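Side-chain contact in exopolyphosphatase (Cytophaga hutchinsonii, PDB 3MDQ), which probably hydrolyses inorganic polyphosphate from its ends, releasing orthophosphate: residues V93-I98 / V106-G111. Numbering follows the deposited sequence.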
ATOM      1  N   VAL A  93       9.813 -10.783 -18.751  1.00  7.57           N
ATOM      2  CA  VAL A  93       9.419 -10.128 -19.999  1.00  8.19           C
ATOM      3  C   VAL A  93       9.191  -8.632 -19.734  1.00  8.51           C
ATOM      4  O   VAL A  93       9.680  -7.772 -20.480  1.00  8.23           O
ATOM      5  CB  VAL A  93       8.114 -10.752 -20.577  1.00  9.58           C
ATOM      6  CG1 VAL A  93       7.556  -9.922 -21.731  1.00  8.50           C
ATOM      7  CG2 VAL A  93       8.372 -12.230 -21.017  1.00  9.72           C
ATOM      8  N   LEU A  94       8.405  -8.333 -18.707  1.00  9.22           N
ATOM      9  CA  LEU A  94       8.124  -6.939 -18.313  1.00  8.22           C
ATOM     10  C   LEU A  94       9.397  -6.177 -17.924  1.00  9.89           C
ATOM     11  O   LEU A  94       9.603  -5.041 -18.376  1.00 10.39           O
ATOM     12  CB  LEU A  94       7.078  -6.873 -17.200  1.00  8.43           C
ATOM     13  CG  LEU A  94       6.746  -5.454 -16.688  1.00 10.29           C
ATOM     14  CD1 LEU A  94       6.254  -4.578 -17.847  1.00 11.91           C
ATOM     15  CD2 LEU A  94       5.670  -5.521 -15.525  1.00 11.79           C
ATOM     16  N   ILE A  95      10.257  -6.799 -17.115  1.00  8.70           N
ATOM     17  CA  ILE A  95      11.487  -6.174 -16.658  1.00  7.58           C
ATOM     18  C   ILE A  95      12.383  -5.838 -17.846  1.00  7.81           C
ATOM     19  O   ILE A  95      12.922  -4.751 -17.930  1.00  8.99           O
ATOM     20  CB  ILE A  95      12.183  -7.102 -15.655  1.00  9.21           C
ATOM     21  CG1 ILE A  95      11.358  -7.168 -14.365  1.00 13.03           C
ATOM     22  CG2 ILE A  95      13.628  -6.633 -15.329  1.00 10.39           C
ATOM     23  CD1 ILE A  95      11.844  -8.226 -13.390  1.00 14.40           C
ATOM     24  N   ASP A  96      12.483  -6.747 -18.800  1.00  7.06           N
ATOM     25  CA  ASP A  96      13.367  -6.533 -19.956  1.00  8.13           C
ATOM     26  C   ASP A  96      12.783  -5.450 -20.885  1.00  9.87           C
ATOM     27  O   ASP A  96      13.522  -4.629 -21.449  1.00  9.31           O
ATOM     28  CB  ASP A  96      13.581  -7.821 -20.720  1.00  9.68           C
ATOM     29  CG  ASP A  96      14.480  -8.805 -19.977  1.00 12.83           C
ATOM     30  OD1 ASP A  96      15.035  -8.472 -18.893  1.00 14.97           O
ATOM     31  OD2 ASP A  96      14.618  -9.943 -20.473  1.00 17.00           O
ATOM     32  N   ARG A  97      11.456  -5.443 -21.031  1.00  9.21           N
ATOM     33  CA  ARG A  97      10.795  -4.393 -21.844  1.00  8.89           C
ATOM     34  C   ARG A  97      11.028  -3.019 -21.215  1.00  8.67           C
ATOM     35  O   ARG A  97      11.296  -2.055 -21.922  1.00 10.37           O
ATOM     36  CB  ARG A  97       9.307  -4.678 -22.070  1.00  8.93           C
ATOM     37  CG  ARG A  97       9.016  -5.874 -22.972  1.00  9.81           C
ATOM     38  CD  ARG A  97       7.514  -6.121 -23.140  1.00 12.75           C
ATOM     39  NE  ARG A  97       7.180  -7.342 -23.881  1.00 13.39           N
ATOM     40  CZ  ARG A  97       5.926  -7.810 -24.037  1.00 14.81           C
ATOM     41  NH1 ARG A  97       4.911  -7.168 -23.529  1.00 16.22           N
ATOM     42  NH2 ARG A  97       5.721  -8.936 -24.683  1.00 18.14           N
ATOM     43  N   ILE A  98      10.951  -2.926 -19.890  1.00  7.07           N
ATOM     44  CA  ILE A  98      11.201  -1.674 -19.189  1.00  8.14           C
ATOM     45  C   ILE A  98      12.648  -1.194 -19.410  1.00  9.58           C
ATOM     46  O   ILE A  98      12.911  -0.010 -19.645  1.00  9.98           O
ATOM     47  CB  ILE A  98      10.858  -1.765 -17.671  1.00  8.44           C
ATOM     48  CG1 ILE A  98       9.353  -1.979 -17.529  1.00  8.57           C
ATOM     49  CG2 ILE A  98      11.373  -0.511 -16.921  1.00  9.21           C
ATOM     50  CD1 ILE A  98       8.886  -2.405 -16.102  1.00  9.22           C
ATOM     51  N   VAL A 106      14.493  -2.615 -12.917  1.00 11.49           N
ATOM     52  CA  VAL A 106      13.559  -2.921 -11.845  1.00 10.21           C
ATOM     53  C   VAL A 106      14.254  -3.759 -10.779  1.00 11.60           C
ATOM     54  O   VAL A 106      14.877  -4.777 -11.112  1.00 16.12           O
ATOM     55  CB  VAL A 106      12.371  -3.678 -12.408  1.00 12.50           C
ATOM     56  CG1 VAL A 106      11.371  -4.129 -11.265  1.00 13.03           C
ATOM     57  CG2 VAL A 106      11.673  -2.812 -13.396  1.00 14.17           C
ATOM     58  N   GLU A 107      14.137  -3.345  -9.532  1.00 10.93           N
ATOM     59  CA  GLU A 107      14.609  -4.108  -8.361  1.00 14.58           C
ATOM     60  C   GLU A 107      13.402  -4.869  -7.787  1.00 13.53           C
ATOM     61  O   GLU A 107      12.508  -4.256  -7.206  1.00 13.64           O
ATOM     62  CB  GLU A 107      15.193  -3.157  -7.330  1.00 17.10           C
ATOM     63  CG  GLU A 107      15.684  -3.830  -6.059  1.00 29.26           C
ATOM     64  CD  GLU A 107      17.170  -4.159  -6.091  1.00 45.41           C
ATOM     65  OE1 GLU A 107      17.967  -3.244  -6.425  1.00 54.09           O
ATOM     66  OE2 GLU A 107      17.530  -5.319  -5.756  1.00 36.40           O
ATOM     67  N   VAL A 108      13.398  -6.186  -7.948  1.00 11.52           N
ATOM     68  CA  VAL A 108      12.335  -7.014  -7.432  1.00 10.13           C
ATOM     69  C   VAL A 108      12.640  -7.286  -5.961  1.00 12.48           C
ATOM     70  O   VAL A 108      13.727  -7.764  -5.611  1.00 14.09           O
ATOM     71  CB  VAL A 108      12.204  -8.320  -8.191  1.00 10.48           C
ATOM     72  CG1 VAL A 108      11.092  -9.180  -7.554  1.00 14.53           C
ATOM     73  CG2 VAL A 108      11.980  -8.051  -9.735  1.00 15.01           C
ATOM     74  N   ILE A 109      11.704  -6.910  -5.099  1.00 11.71           N
ATOM     75  CA  ILE A 109      11.901  -7.131  -3.656  1.00 11.90           C
ATOM     76  C   ILE A 109      10.873  -8.114  -3.138  1.00 10.75           C
ATOM     77  O   ILE A 109       9.679  -8.088  -3.545  1.00 12.56           O
ATOM     78  CB  ILE A 109      11.899  -5.820  -2.858  1.00 16.08           C
ATOM     79  CG1 ILE A 109      10.579  -5.117  -3.011  1.00 16.25           C
ATOM     80  CG2 ILE A 109      13.088  -4.865  -3.301  1.00 17.93           C
ATOM     81  CD1 ILE A 109      10.358  -3.935  -1.987  1.00 18.04           C
ATOM     82  N   ASP A 110      11.326  -8.990  -2.235  1.00 12.78           N
ATOM     83  CA  ASP A 110      10.437  -9.964  -1.660  1.00 12.59           C
ATOM     84  C   ASP A 110       9.535  -9.320  -0.591  1.00 11.76           C
ATOM     85  O   ASP A 110       9.692  -8.131  -0.246  1.00 10.46           O
ATOM     86  CB  ASP A 110      11.172 -11.221  -1.153  1.00 16.18           C
ATOM     87  CG  ASP A 110      12.078 -10.995   0.018  1.00 21.13           C
ATOM     88  OD1 ASP A 110      11.974 -10.019   0.804  1.00 17.00           O
ATOM     89  OD2 ASP A 110      12.943 -11.898   0.196  1.00 29.92           O
ATOM     90  N   GLY A 111       8.540 -10.063  -0.160  1.00 10.94           N
ATOM     91  CA  GLY A 111       7.546  -9.530   0.777  1.00 11.61           C
ATOM     92  C   GLY A 111       8.152  -9.083   2.117  1.00 10.82           C
ATOM     93  O   GLY A 111       7.755  -8.018   2.626  1.00 10.85           O
TER
HETATM   94  O   HOH W   1      14.184  -3.321 -15.899  1.00 11.22           O
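Ile95 and Val106 bring the two backbones closest, their CA atoms 6.2 Å apart, where helix segment 93-98 packs on the short strand 106-108. The two run nearly antiparallel, at 154°, the seven intervening residues letting the chain reverse from helix 91-102 into the strand. This strand is the outermost of a five-stranded mixed sheet and lies parallel to strand 76-81, so the helix forms part of the connection between two parallel neighbours, a worked example of a beta-alpha-beta crossover.

Ile95 and Ile98, about one helical turn apart, reach the strand with different atoms. Ile95 lies obliquely over Val106, with its CG1 4.1 Å from Val106 CB. Ile95 CG1 stands beside the backbone N (chi1 -69°) and the chain then extends, bringing Ile95 CD1 to 3.7 Å from Val108 CG2, the two side chains at about a right angle. Ile98 crosses Val106 at about a right angle, its CD1 3.9 Å from Val106 CG2. Val106 thus receives both isoleucines, while Glu107 between the valines points away. Met11 of strand 5-11 touches both Ile98 and Val106, and Val85 and Arg86 of helix 83-87 pack on Val108.

One water joins the backbones: it donates to Ile95 O at 2.8 Å and accepts from Val106 N at 3.1 Å. No direct hydrogen bond crosses the contact, so methyl and methylene packing carries the helix against the sheet edge, and the water supplies a polar link between a helix carbonyl and the amide of Val106.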